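Local coordinates for putative secreted endoglycosylceramidase (Rhodococcus hoagii, PDB 6JYZ), which probably hydrolyses the O-glycosidic bond between galactose and ceramide in glycolipids, as a family 5 glycoside hydrolase, at residues K114-A128 with E211-N224. Sequence-based numbering, arbitrary orientation.
Sequences KDNGIYTVLDMHQDA and EPAVVGYDLLNEPN
Strands 119-124 and 214-218 run side by side in parallel, 14° apart, joined by backbone bonds from Thr120 N to Ala213 O through Asn221 N to Met124 O. The register slips by one residue at Val215, whose helix-like backbone lets Thr120 pair with Val214 but Leu122 with Tyr217. Val215 therefore points at the partner strand: its CG2 lies 3.5 Å from Tyr119 CB, while its CB meets Val121 CG2 at 3.8 Å. On the face that carries Leu122, Val214 and Tyr217, Leu122 CD1 packs against Val214 CG1 and lies loosely at the edge of the Tyr217 ring.

At the N-terminal end, the extended chain of Lys114 runs over Ala213 CB and places NZ 2.8 Å from Glu211 OE2 in a salt bridge. That oxygen is gripped twice, by NZ on its syn lone pair and by Ala213 N on its anti one; a water links NZ to OE1.

Beyond the strands, Asn221 stacks on His125 with ring and amide planes 19° apart, its ND2 over one ring face. With CG anti to the backbone N (chi1 178°), the amide extends across to Gln126, and ND2 reaches Gln126 O at 2.8 Å in the carbonyl plane. Arg83 also holds Asn221 OD1. Asp123 OD1 and Asp218 OD2 lie 4.1 Å apart; the Arg83 salt bridge to Asp218 OD2 probably offsets the like charges, and Asn85 binds Asp123 OD2. Glu222 OE2 is hydrogen-bonded to Ser269 OG and His292 ND1.

Neighbouring parallel strands, with an Asn-Glu pair just past the end of one, fit the (beta/alpha)8 barrel of family 5, where the glutamate of this Asn-Glu-Pro sequence is typically the acid/base.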
# COMPACT_ATOMS: atom_id res chain seq x y z
N LYS A 114 -5.11 -6.35 -14.04
CA LYS A 114 -5.32 -5.56 -15.24
C LYS A 114 -6.58 -6.00 -15.98
O LYS A 114 -7.34 -5.12 -16.45
CB LYS A 114 -4.06 -5.67 -16.10
CG LYS A 114 -4.06 -4.90 -17.43
CD LYS A 114 -2.77 -5.30 -18.26
CE LYS A 114 -2.62 -4.34 -19.44
NZ LYS A 114 -1.29 -4.39 -20.14
N ASP A 115 -6.86 -7.29 -15.99
CA ASP A 115 -8.03 -7.82 -16.70
C ASP A 115 -9.28 -7.28 -16.00
O ASP A 115 -10.36 -7.33 -16.62
CB ASP A 115 -8.00 -9.35 -16.64
CG ASP A 115 -7.04 -10.01 -17.63
OD1 ASP A 115 -6.48 -9.32 -18.45
OD2 ASP A 115 -6.84 -11.25 -17.41
N ASN A 116 -9.21 -6.83 -14.74
CA ASN A 116 -10.35 -6.35 -13.98
C ASN A 116 -10.27 -4.83 -13.80
O ASN A 116 -10.94 -4.33 -12.90
CB ASN A 116 -10.42 -7.11 -12.66
CG ASN A 116 -10.92 -8.50 -12.89
OD1 ASN A 116 -12.13 -8.66 -13.08
ND2 ASN A 116 -10.04 -9.50 -12.97
N GLY A 117 -9.45 -4.16 -14.58
CA GLY A 117 -9.37 -2.72 -14.51
C GLY A 117 -8.58 -2.18 -13.32
O GLY A 117 -8.84 -1.05 -12.86
N ILE A 118 -7.64 -2.96 -12.81
CA ILE A 118 -6.93 -2.61 -11.56
C ILE A 118 -5.47 -2.49 -11.91
O ILE A 118 -4.85 -3.46 -12.40
CB ILE A 118 -7.19 -3.70 -10.54
CG1 ILE A 118 -8.70 -3.79 -10.22
CG2 ILE A 118 -6.37 -3.46 -9.25
CD1 ILE A 118 -9.01 -4.97 -9.30
N TYR A 119 -4.87 -1.36 -11.58
CA TYR A 119 -3.43 -1.14 -11.63
C TYR A 119 -2.75 -1.76 -10.40
O TYR A 119 -3.37 -1.91 -9.35
CB TYR A 119 -3.14 0.37 -11.56
CG TYR A 119 -3.47 1.15 -12.81
CD1 TYR A 119 -2.51 1.28 -13.80
CD2 TYR A 119 -4.66 1.86 -12.95
CE1 TYR A 119 -2.73 2.03 -14.94
CE2 TYR A 119 -4.89 2.65 -14.07
CZ TYR A 119 -3.93 2.69 -15.07
OH TYR A 119 -4.18 3.48 -16.18
N THR A 120 -1.46 -2.08 -10.53
CA THR A 120 -0.71 -2.67 -9.44
C THR A 120 0.45 -1.80 -8.99
O THR A 120 1.28 -1.38 -9.81
CB THR A 120 -0.15 -4.01 -9.87
OG1 THR A 120 -1.23 -4.90 -10.17
CG2 THR A 120 0.66 -4.69 -8.76
N VAL A 121 0.52 -1.54 -7.67
CA VAL A 121 1.71 -1.03 -7.04
C VAL A 121 2.48 -2.22 -6.50
O VAL A 121 1.93 -3.02 -5.72
CB VAL A 121 1.34 -0.05 -5.90
CG1 VAL A 121 2.58 0.27 -5.06
CG2 VAL A 121 0.68 1.19 -6.42
N LEU A 122 3.74 -2.36 -6.92
CA LEU A 122 4.60 -3.41 -6.37
C LEU A 122 5.24 -2.89 -5.09
O LEU A 122 6.04 -1.97 -5.15
CB LEU A 122 5.68 -3.79 -7.39
CG LEU A 122 5.13 -4.37 -8.71
CD1 LEU A 122 6.29 -4.57 -9.65
CD2 LEU A 122 4.43 -5.68 -8.44
N ASP A 123 4.89 -3.51 -3.97
CA ASP A 123 5.38 -3.05 -2.67
C ASP A 123 6.35 -4.07 -2.07
O ASP A 123 5.94 -5.18 -1.77
CB ASP A 123 4.16 -2.85 -1.75
CG ASP A 123 4.45 -2.90 -0.28
OD1 ASP A 123 5.52 -2.49 0.18
OD2 ASP A 123 3.56 -3.43 0.45
N MET A 124 7.60 -3.63 -1.91
CA MET A 124 8.60 -4.49 -1.27
C MET A 124 8.29 -4.44 0.22
O MET A 124 8.72 -3.50 0.92
CB MET A 124 9.98 -3.96 -1.61
CG MET A 124 11.11 -4.93 -1.25
SD MET A 124 11.16 -6.42 -2.33
CE MET A 124 11.64 -5.70 -3.89
N HIS A 125 7.51 -5.39 0.68
CA HIS A 125 6.88 -5.30 1.99
C HIS A 125 7.75 -5.93 3.04
O HIS A 125 8.47 -6.91 2.83
CB HIS A 125 5.52 -5.99 1.97
CG HIS A 125 4.56 -5.44 3.00
ND1 HIS A 125 4.28 -5.94 4.26
CD2 HIS A 125 3.87 -4.28 2.83
CE1 HIS A 125 3.38 -5.03 4.80
NE2 HIS A 125 3.15 -4.07 3.96
N GLN A 126 7.64 -5.46 4.27
CA GLN A 126 8.29 -6.07 5.44
C GLN A 126 7.53 -5.58 6.66
O GLN A 126 6.95 -4.49 6.65
CB GLN A 126 9.78 -5.67 5.53
CG GLN A 126 10.04 -4.17 5.77
CD GLN A 126 9.86 -3.69 7.18
OE1 GLN A 126 9.51 -2.47 7.42
NE2 GLN A 126 10.09 -4.50 8.13
N ASP A 127 7.55 -6.38 7.71
CA ASP A 127 7.23 -5.87 9.05
C ASP A 127 8.32 -6.38 9.96
O ASP A 127 8.70 -7.55 9.87
CB ASP A 127 5.90 -6.44 9.59
CG ASP A 127 4.73 -6.17 8.68
OD1 ASP A 127 4.21 -5.03 8.71
OD2 ASP A 127 4.32 -7.09 7.93
N ALA A 128 8.84 -5.52 10.85
CA ALA A 128 9.84 -5.98 11.80
C ALA A 128 10.97 -6.73 11.10
O ALA A 128 11.44 -7.76 11.57
CB ALA A 128 9.23 -6.80 12.94
N GLU A 211 5.18 -2.54 -18.91
CA GLU A 211 3.80 -2.89 -18.50
C GLU A 211 3.09 -1.66 -17.93
O GLU A 211 3.40 -1.23 -16.78
CB GLU A 211 3.91 -3.96 -17.40
CG GLU A 211 2.56 -4.39 -16.87
CD GLU A 211 1.56 -4.72 -17.94
OE1 GLU A 211 1.67 -5.83 -18.47
OE2 GLU A 211 0.68 -3.91 -18.27
N PRO A 212 2.12 -1.07 -18.62
CA PRO A 212 1.46 0.12 -18.09
C PRO A 212 0.59 -0.22 -16.87
O PRO A 212 0.28 0.72 -16.11
CB PRO A 212 0.57 0.62 -19.27
CG PRO A 212 0.35 -0.62 -20.10
CD PRO A 212 1.65 -1.42 -20.01
N ALA A 213 0.18 -1.45 -16.66
CA ALA A 213 -0.66 -1.73 -15.50
C ALA A 213 0.12 -1.60 -14.22
O ALA A 213 -0.50 -1.59 -13.17
CB ALA A 213 -1.20 -3.11 -15.65
N VAL A 214 1.45 -1.63 -14.24
CA VAL A 214 2.22 -1.44 -13.03
C VAL A 214 2.35 0.07 -12.84
O VAL A 214 2.93 0.78 -13.65
CB VAL A 214 3.58 -2.14 -13.12
CG1 VAL A 214 4.53 -1.70 -11.97
CG2 VAL A 214 3.38 -3.65 -13.10
N VAL A 215 1.76 0.56 -11.75
CA VAL A 215 1.89 1.97 -11.41
C VAL A 215 3.36 2.34 -11.21
O VAL A 215 3.86 3.31 -11.68
CB VAL A 215 1.15 2.22 -10.07
CG1 VAL A 215 1.29 3.72 -9.67
CG2 VAL A 215 -0.32 1.80 -10.15
N GLY A 216 4.01 1.45 -10.44
CA GLY A 216 5.37 1.69 -10.01
C GLY A 216 5.64 0.93 -8.72
O GLY A 216 5.00 -0.10 -8.44
N TYR A 217 6.63 1.48 -8.01
CA TYR A 217 7.40 0.66 -7.09
C TYR A 217 7.40 1.34 -5.73
O TYR A 217 7.92 2.47 -5.64
CB TYR A 217 8.86 0.58 -7.56
CG TYR A 217 9.01 0.38 -9.05
CD1 TYR A 217 8.62 -0.77 -9.66
CD2 TYR A 217 9.53 1.43 -9.78
CE1 TYR A 217 8.77 -0.90 -11.09
CE2 TYR A 217 9.70 1.34 -11.15
CZ TYR A 217 9.35 0.15 -11.76
OH TYR A 217 9.54 0.06 -13.13
N ASP A 218 6.85 0.70 -4.71
CA ASP A 218 6.90 1.20 -3.32
C ASP A 218 8.17 0.56 -2.74
O ASP A 218 8.22 -0.64 -2.44
CB ASP A 218 5.58 0.84 -2.61
CG ASP A 218 5.41 1.46 -1.23
OD1 ASP A 218 6.39 1.98 -0.63
OD2 ASP A 218 4.28 1.35 -0.75
N LEU A 219 9.22 1.41 -2.64
CA LEU A 219 10.57 0.89 -2.52
C LEU A 219 10.84 0.05 -1.29
O LEU A 219 11.55 -0.95 -1.36
CB LEU A 219 11.56 2.05 -2.57
CG LEU A 219 11.51 2.85 -3.87
CD1 LEU A 219 12.50 4.04 -3.76
CD2 LEU A 219 11.89 1.96 -5.07
N LEU A 220 10.26 0.45 -0.15
CA LEU A 220 10.32 -0.41 1.03
C LEU A 220 9.19 -0.02 1.96
O LEU A 220 9.06 1.20 2.31
CB LEU A 220 11.67 -0.27 1.75
CG LEU A 220 11.89 -1.18 2.96
CD1 LEU A 220 11.81 -2.65 2.56
CD2 LEU A 220 13.23 -0.86 3.58
N ASN A 221 8.40 -0.98 2.38
CA ASN A 221 7.30 -0.66 3.30
C ASN A 221 7.86 -0.24 4.64
O ASN A 221 8.80 -0.91 5.16
CB ASN A 221 6.49 -1.92 3.54
CG ASN A 221 5.38 -1.67 4.53
OD1 ASN A 221 4.47 -0.87 4.23
ND2 ASN A 221 5.38 -2.33 5.66
N GLU A 222 7.28 0.79 5.24
CA GLU A 222 7.52 1.27 6.63
C GLU A 222 8.97 1.04 7.05
O GLU A 222 9.23 0.37 8.09
CB GLU A 222 6.54 0.62 7.58
CG GLU A 222 5.12 1.02 7.26
CD GLU A 222 4.08 0.67 8.31
OE1 GLU A 222 4.37 -0.18 9.16
OE2 GLU A 222 2.91 1.17 8.21
N PRO A 223 9.94 1.68 6.39
CA PRO A 223 11.33 1.44 6.80
C PRO A 223 11.53 1.79 8.28
O PRO A 223 11.14 2.88 8.70
CB PRO A 223 12.15 2.34 5.88
CG PRO A 223 11.25 2.56 4.70
CD PRO A 223 9.82 2.59 5.25
N ASN A 224 12.10 0.88 9.05
CA ASN A 224 12.25 1.20 10.46
C ASN A 224 13.45 2.14 10.67
O ASN A 224 14.37 2.20 9.83
CB ASN A 224 12.45 -0.06 11.30
CG ASN A 224 11.23 -0.96 11.43
OD1 ASN A 224 10.20 -0.89 10.61
ND2 ASN A 224 11.25 -1.84 12.35
O HOH W 1 -0.43 -7.11 -19.96
O HOH W 2 5.66 -2.68 9.13